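Local structure of minor capsid protein (Cafeteriavirus-dependent mavirus, 6G42) at residues 95-98 and 102-105; 49-54 and 211-216; 142-147 and 156-161. The protein forms the pentameric penton of the virophage capsid, each copy carrying a single jelly-roll, and probably closes the vertices of the particle. All coordinates share one frame; numbering follows the deposited sequence.

Contact 1: residues 95-98 and 102-105; sequences TFVD and YMYD
D98 and Y102 are paired by two reciprocal hydrogen bonds, one from backbone to backbone and one from backbone to side chain. They close the short 98-102 loop, in which OD1 of the aspartate accepts from the N-H groups of the third and fourth residues after it. The loop lies in the connection between strand 84-90 and helix 106-120. In the first bond D98 N gives its hydrogen to Y102 O at 3.0 Å, and the bond is almost straight at 173°. The second runs the other way and uses the side chain. Y102 N donates to D98 OD1 at 2.8 Å, meeting the oxygen nearly along its C-O axis. Each residue therefore serves the other as both donor and acceptor. A chi1 of 84° puts the carboxylate of D98 between its own backbone N and carbonyl carbon, which turns it back over the loop. There OD1 also takes a weak hydrogen bond from G101 N, so two backbone N-H groups converge on one oxygen.

The other carboxylate oxygen has looser company. D98 OD2 lies 3.6 Å from Y104 OH, and no hydrogen bond is formed. CG of D98 sits at the edge of the Y104 ring, in its plane, and the carboxylate plane stands about upright to the ring. The hydroxyl of Y102 points elsewhere and is satisfied by D281 OD2.

Beside the polar pair the side chains meet through apolar groups, and M103 CG also lies by F96 O. V97 and M103 cross at about a right angle, and V97 CG2 touches M103 CG at 3.8 Å. The M103 chain bends at chi3 (64°), which carries its methyl back to F96. The closing touch is between M103 CE and F96 CB, 3.8 Å apart.

Contact 2: residues 49-54 and 211-216; sequences YLLIVE and LPVSYE
L51 and L211 reach for each other tip to tip. Their CD2 methyls meet at 3.6 Å, and nothing polar passes between the segments. In both leucines CG is anti to the backbone N (chi1 168° in L51 and -180° in L211). The second torsions are alike as well, near 66°, so two branches of nearly the same shape are extended head-on. The CB of each points toward the opposite segment. V213 adds a second, looser touch. Its CG2 approaches the same L51 CD2 at 4.4 Å. One methyl of the strand thus faces two residues of the loop.

L211 and V213 flank P212, the centre of an inverse gamma turn, and both point their CB toward the strand. Within the turn a weak hydrogen bond runs from V213 N to L211 O at 2.7 Å. The backbones of the two segments stay well apart, with the CA atoms of L51 and V213 8.2 Å from each other. All three touching side chains are buried, so this is plain hydrophobic packing of a loop against one face of a sheet.

L50, next to L51 on the strand, also packs on Y8 of the second subunit, and I52 on N260 of the third. At the end of the 211-216 segment, where strand 216-217 begins, E216 OE2 forms a salt bridge with K300 NZ of the second subunit. Strand 49-62 runs between strands 296-305 and 248-264 in an antiparallel sheet that probably belongs to the jelly-roll. The loop follows strand 201-207 and leads into the short strand 216-217.

Contact 3: residues 142-147 and 156-161; sequences FEITTT and IMFNDD
The strand bearing I156 and F158, which both meet I144, leads into a helix start that grips one polar atom of another chain. NE2 of Q294 of the second subunit is hydrogen-bonded to both D160 OD2 and D161 OD1. The contact itself is a packing of two antiparallel beta sheets. I144 comes from strand 141-145, in the middle of a three-stranded sheet. I156 and F158 come from strand 154-158, in a five-stranded one.

Backbone hydrogen bonds hold I144 to E188 and I156 to V181, each within its own sheet. Between the two segments there are none. The nearest CA atoms, those of I144 and I156, are 9.6 Å apart, and side chains fill the distance. The two isoleucines slide past each other in opposite directions. Each has CG1 anti to the carbonyl carbon (chi1 -67° in I144, -62° in I156). I144 then offers its CG2 branch to the end of the longer branch of I156. F133 and V181 both pack on I144 and F158, so the buried layer extends beyond the pair.

Past F158, N159 caps helix 160-165 with its side chain. In the packed layer, I144 CG2 meets I156 CD1 at 3.6 Å, and I144 CD1 approaches F158 CZ obliquely at 4.4 Å.

In the fold
The three contacts are spread along an elongated chain. Contact 2 opens first, at 49-54. Contacts 1 and 3 follow in series, and contact 2 closes last, at 211-216, so both others are nested inside its loop. Contacts 1 and 3 are neighbours, with centres 21 Å apart. Strand 84-90, which precedes contact 1, belongs to the same sheet as strand 154-158 of contact 3. Contact 2 lies across the chain's centre from both, 37 Å from contact 1 and 48 Å from contact 3 between centres. Residues of contacts 2 and 3 also touch the second subunit, so assembly interfaces occur at both ends of the subunit.

Contact 1: residues 95-98 and 102-105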
# COMPACT_ATOMS: atom_id res chain seq x y z
N THR C 95 9.23 -5.52 39.46
CA THR C 95 8.41 -4.40 39.96
C THR C 95 7.43 -3.80 38.95
O THR C 95 6.63 -2.94 39.32
CB THR C 95 9.28 -3.25 40.49
OG1 THR C 95 10.09 -2.73 39.43
CG2 THR C 95 10.17 -3.72 41.63
N PHE C 96 7.50 -4.22 37.68
CA PHE C 96 6.64 -3.69 36.60
C PHE C 96 5.60 -4.67 36.04
O PHE C 96 4.75 -4.28 35.24
CB PHE C 96 7.53 -3.21 35.44
CG PHE C 96 8.48 -2.12 35.82
CD1 PHE C 96 9.74 -2.41 36.31
CD2 PHE C 96 8.11 -0.78 35.67
CE1 PHE C 96 10.63 -1.40 36.65
CE2 PHE C 96 9.00 0.24 36.01
CZ PHE C 96 10.26 -0.07 36.50
N VAL C 97 5.66 -5.93 36.47
CA VAL C 97 4.96 -7.04 35.82
C VAL C 97 3.62 -7.35 36.50
O VAL C 97 3.48 -7.17 37.71
CB VAL C 97 5.91 -8.26 35.80
CG1 VAL C 97 5.20 -9.56 35.45
CG2 VAL C 97 7.02 -8.04 34.78
N ASP C 98 2.64 -7.80 35.72
CA ASP C 98 1.33 -8.25 36.24
C ASP C 98 1.37 -9.72 36.71
O ASP C 98 2.42 -10.35 36.67
CB ASP C 98 0.22 -8.01 35.18
CG ASP C 98 0.09 -9.15 34.15
OD1 ASP C 98 1.12 -9.63 33.63
OD2 ASP C 98 -1.05 -9.55 33.85
N TYR C 102 3.46 -10.43 32.33
CA TYR C 102 3.47 -9.51 31.18
C TYR C 102 3.55 -8.04 31.60
O TYR C 102 3.20 -7.69 32.73
CB TYR C 102 2.19 -9.68 30.35
CG TYR C 102 2.02 -11.01 29.65
CD1 TYR C 102 2.85 -11.38 28.59
CD2 TYR C 102 0.99 -11.88 30.02
CE1 TYR C 102 2.68 -12.60 27.94
CE2 TYR C 102 0.82 -13.09 29.37
CZ TYR C 102 1.66 -13.45 28.34
OH TYR C 102 1.46 -14.66 27.71
N MET C 103 4.01 -7.20 30.67
CA MET C 103 3.92 -5.74 30.77
C MET C 103 3.15 -5.21 29.57
O MET C 103 3.02 -5.91 28.56
CB MET C 103 5.31 -5.12 30.83
CG MET C 103 6.09 -5.46 32.09
SD MET C 103 7.87 -5.19 31.93
CE MET C 103 7.92 -3.41 31.68
N TYR C 104 2.64 -3.99 29.68
CA TYR C 104 1.65 -3.45 28.73
C TYR C 104 1.99 -2.07 28.14
O TYR C 104 1.14 -1.44 27.52
CB TYR C 104 0.28 -3.43 29.41
CG TYR C 104 -0.26 -4.82 29.69
CD1 TYR C 104 0.13 -5.53 30.83
CD2 TYR C 104 -1.15 -5.43 28.80
CE1 TYR C 104 -0.36 -6.81 31.07
CE2 TYR C 104 -1.64 -6.71 29.04
CZ TYR C 104 -1.24 -7.40 30.18
OH TYR C 104 -1.73 -8.67 30.40
N ASP C 105 3.24 -1.63 28.28
CA ASP C 105 3.65 -0.30 27.86
C ASP C 105 5.17 -0.28 27.65
O ASP C 105 5.93 -0.62 28.56
CB ASP C 105 3.25 0.73 28.93
CG ASP C 105 3.34 2.17 28.44
OD1 ASP C 105 4.31 2.53 27.73
OD2 ASP C 105 2.44 2.95 28.80

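Contact 2: residues 49-54 and 211-216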
# COMPACT_ATOMS: atom_id res chain seq x y z
N TYR C 49 -17.83 -31.41 2.97
CA TYR C 49 -17.61 -29.97 3.18
C TYR C 49 -16.19 -29.60 3.60
O TYR C 49 -15.50 -30.36 4.27
CB TYR C 49 -18.56 -29.44 4.24
CG TYR C 49 -20.01 -29.51 3.85
CD1 TYR C 49 -20.74 -30.68 4.01
CD2 TYR C 49 -20.66 -28.39 3.32
CE1 TYR C 49 -22.09 -30.75 3.66
CE2 TYR C 49 -22.01 -28.45 2.97
CZ TYR C 49 -22.71 -29.62 3.14
OH TYR C 49 -24.04 -29.69 2.80
N LEU C 50 -15.79 -28.40 3.18
CA LEU C 50 -14.60 -27.73 3.70
C LEU C 50 -15.06 -26.60 4.61
O LEU C 50 -16.12 -26.04 4.39
CB LEU C 50 -13.79 -27.15 2.55
CG LEU C 50 -13.28 -28.13 1.48
CD1 LEU C 50 -12.66 -27.35 0.34
CD2 LEU C 50 -12.28 -29.11 2.07
N LEU C 51 -14.26 -26.30 5.62
CA LEU C 51 -14.49 -25.16 6.52
C LEU C 51 -13.40 -24.11 6.34
O LEU C 51 -12.20 -24.43 6.39
CB LEU C 51 -14.49 -25.63 7.98
CG LEU C 51 -14.44 -24.55 9.07
CD1 LEU C 51 -15.71 -23.71 9.07
CD2 LEU C 51 -14.24 -25.20 10.42
N ILE C 52 -13.82 -22.86 6.18
CA ILE C 52 -12.90 -21.71 6.17
C ILE C 52 -13.49 -20.56 6.99
O ILE C 52 -14.69 -20.27 6.91
CB ILE C 52 -12.55 -21.25 4.74
CG1 ILE C 52 -11.55 -20.09 4.76
CG2 ILE C 52 -13.78 -20.84 3.94
CD1 ILE C 52 -10.80 -19.94 3.45
N VAL C 53 -12.64 -19.93 7.81
CA VAL C 53 -13.00 -18.75 8.58
C VAL C 53 -12.87 -17.55 7.64
O VAL C 53 -11.76 -17.11 7.35
CB VAL C 53 -12.10 -18.59 9.82
CG1 VAL C 53 -12.45 -17.33 10.62
CG2 VAL C 53 -12.22 -19.82 10.71
N GLU C 54 -14.01 -17.06 7.16
CA GLU C 54 -14.06 -15.90 6.25
C GLU C 54 -13.60 -14.60 6.94
O GLU C 54 -12.77 -13.87 6.39
CB GLU C 54 -15.50 -15.74 5.72
CG GLU C 54 -15.74 -14.56 4.76
CD GLU C 54 -15.13 -14.74 3.38
OE1 GLU C 54 -14.64 -15.86 3.06
OE2 GLU C 54 -15.15 -13.75 2.60
N LEU C 211 -15.81 -29.87 17.36
CA LEU C 211 -16.17 -29.77 15.94
C LEU C 211 -15.48 -30.90 15.18
O LEU C 211 -14.26 -30.99 15.23
CB LEU C 211 -15.74 -28.42 15.34
CG LEU C 211 -16.06 -28.16 13.86
CD1 LEU C 211 -17.55 -28.03 13.61
CD2 LEU C 211 -15.36 -26.89 13.40
N PRO C 212 -16.25 -31.76 14.47
CA PRO C 212 -15.61 -32.83 13.71
C PRO C 212 -14.87 -32.28 12.48
O PRO C 212 -15.41 -32.23 11.36
CB PRO C 212 -16.77 -33.76 13.34
CG PRO C 212 -17.98 -32.88 13.36
CD PRO C 212 -17.72 -31.84 14.40
N VAL C 213 -13.64 -31.87 12.72
CA VAL C 213 -12.78 -31.25 11.72
C VAL C 213 -11.41 -31.93 11.75
O VAL C 213 -10.98 -32.44 12.79
CB VAL C 213 -12.67 -29.72 11.96
CG1 VAL C 213 -11.88 -29.40 13.22
CG2 VAL C 213 -12.08 -29.01 10.76
N SER C 214 -10.73 -31.93 10.61
CA SER C 214 -9.41 -32.54 10.52
C SER C 214 -8.41 -31.76 11.37
O SER C 214 -8.43 -30.53 11.40
CB SER C 214 -8.95 -32.59 9.06
OG SER C 214 -7.88 -33.50 8.91
N TYR C 215 -7.55 -32.49 12.07
CA TYR C 215 -6.55 -31.90 12.96
C TYR C 215 -5.34 -31.50 12.13
O TYR C 215 -5.09 -32.08 11.09
CB TYR C 215 -6.11 -32.91 14.02
CG TYR C 215 -7.12 -33.22 15.12
CD1 TYR C 215 -8.38 -33.77 14.83
CD2 TYR C 215 -6.81 -33.00 16.48
CE1 TYR C 215 -9.29 -34.07 15.83
CE2 TYR C 215 -7.72 -33.30 17.49
CZ TYR C 215 -8.96 -33.83 17.16
OH TYR C 215 -9.86 -34.13 18.15
N GLU C 216 -4.61 -30.50 12.60
CA GLU C 216 -3.29 -30.16 12.04
C GLU C 216 -2.24 -31.01 12.75
O GLU C 216 -2.42 -31.36 13.92
CB GLU C 216 -2.97 -28.67 12.20
CG GLU C 216 -3.93 -27.70 11.51
CD GLU C 216 -3.35 -26.30 11.29
OE1 GLU C 216 -2.39 -25.92 11.98
OE2 GLU C 216 -3.86 -25.56 10.43

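Contact 3: residues 142-147 and 156-161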
# COMPACT_ATOMS: atom_id res chain seq x y z
N PHE C 142 13.51 3.79 20.91
CA PHE C 142 14.17 4.04 22.19
C PHE C 142 15.35 4.99 21.99
O PHE C 142 16.04 4.92 20.96
CB PHE C 142 14.63 2.74 22.83
CG PHE C 142 13.50 1.87 23.30
CD1 PHE C 142 12.86 1.01 22.42
CD2 PHE C 142 13.06 1.92 24.62
CE1 PHE C 142 11.81 0.20 22.84
CE2 PHE C 142 12.01 1.12 25.05
CZ PHE C 142 11.38 0.26 24.16
N GLU C 143 15.57 5.86 22.97
CA GLU C 143 16.61 6.89 22.93
C GLU C 143 17.53 6.80 24.14
O GLU C 143 17.09 6.43 25.23
CB GLU C 143 15.97 8.28 22.91
CG GLU C 143 15.03 8.54 21.74
CD GLU C 143 14.49 9.95 21.73
OE1 GLU C 143 14.00 10.42 22.78
OE2 GLU C 143 14.54 10.60 20.67
N ILE C 144 18.79 7.17 23.93
CA ILE C 144 19.77 7.30 25.01
C ILE C 144 20.22 8.75 25.04
O ILE C 144 20.71 9.27 24.03
CB ILE C 144 20.99 6.36 24.81
CG1 ILE C 144 20.55 4.90 24.96
CG2 ILE C 144 22.09 6.65 25.83
CD1 ILE C 144 21.48 3.91 24.28
N THR C 145 20.04 9.40 26.19
CA THR C 145 20.46 10.79 26.41
C THR C 145 21.72 10.81 27.27
O THR C 145 21.80 10.09 28.27
CB THR C 145 19.34 11.62 27.06
OG1 THR C 145 18.19 11.58 26.22
CG2 THR C 145 19.77 13.08 27.25
N THR C 146 22.68 11.66 26.89
CA THR C 146 24.02 11.69 27.49
C THR C 146 24.64 13.08 27.44
O THR C 146 24.31 13.89 26.57
CB THR C 146 24.98 10.71 26.76
OG1 THR C 146 24.74 10.75 25.35
CG2 THR C 146 24.79 9.29 27.26
N THR C 147 25.54 13.35 28.38
CA THR C 147 26.38 14.56 28.38
C THR C 147 27.69 14.29 27.64
O THR C 147 28.08 13.13 27.46
CB THR C 147 26.72 15.05 29.80
OG1 THR C 147 27.45 14.04 30.50
CG2 THR C 147 25.44 15.40 30.58
N ILE C 156 28.32 2.81 27.33
CA ILE C 156 27.26 1.92 27.80
C ILE C 156 27.43 0.58 27.09
O ILE C 156 27.65 0.54 25.88
CB ILE C 156 25.85 2.49 27.50
CG1 ILE C 156 25.65 3.83 28.23
CG2 ILE C 156 24.76 1.51 27.91
CD1 ILE C 156 24.49 4.65 27.70
N MET C 157 27.30 -0.51 27.85
CA MET C 157 27.43 -1.88 27.34
C MET C 157 26.08 -2.57 27.29
O MET C 157 25.29 -2.44 28.22
CB MET C 157 28.33 -2.72 28.25
CG MET C 157 29.78 -2.28 28.33
SD MET C 157 30.60 -3.00 29.77
CE MET C 157 30.49 -4.76 29.43
N PHE C 158 25.82 -3.28 26.19
CA PHE C 158 24.62 -4.12 26.02
C PHE C 158 25.11 -5.56 25.83
O PHE C 158 25.99 -5.81 25.00
CB PHE C 158 23.86 -3.72 24.75
CG PHE C 158 22.91 -2.55 24.91
CD1 PHE C 158 23.11 -1.53 25.84
CD2 PHE C 158 21.82 -2.44 24.05
CE1 PHE C 158 22.23 -0.46 25.94
CE2 PHE C 158 20.94 -1.37 24.14
CZ PHE C 158 21.14 -0.38 25.09
N ASN C 159 24.53 -6.50 26.57
CA ASN C 159 24.80 -7.94 26.33
C ASN C 159 24.06 -8.41 25.07
O ASN C 159 23.35 -7.63 24.44
CB ASN C 159 24.47 -8.79 27.56
CG ASN C 159 22.98 -8.97 27.80
OD1 ASN C 159 22.18 -8.11 27.44
ND2 ASN C 159 22.61 -10.07 28.44
N ASP C 160 24.22 -9.68 24.70
CA ASP C 160 23.73 -10.17 23.41
C ASP C 160 22.20 -10.16 23.25
O ASP C 160 21.71 -9.99 22.14
CB ASP C 160 24.28 -11.56 23.09
CG ASP C 160 24.19 -11.90 21.61
OD1 ASP C 160 24.53 -11.03 20.77
OD2 ASP C 160 23.77 -13.04 21.28
N ASP C 161 21.45 -10.36 24.33
CA ASP C 161 19.98 -10.24 24.27
C ASP C 161 19.53 -8.79 24.05
O ASP C 161 18.62 -8.54 23.27
CB ASP C 161 19.31 -10.85 25.50
CG ASP C 161 19.21 -12.38 25.42
OD1 ASP C 161 19.98 -13.01 24.67
OD2 ASP C 161 18.34 -12.96 26.13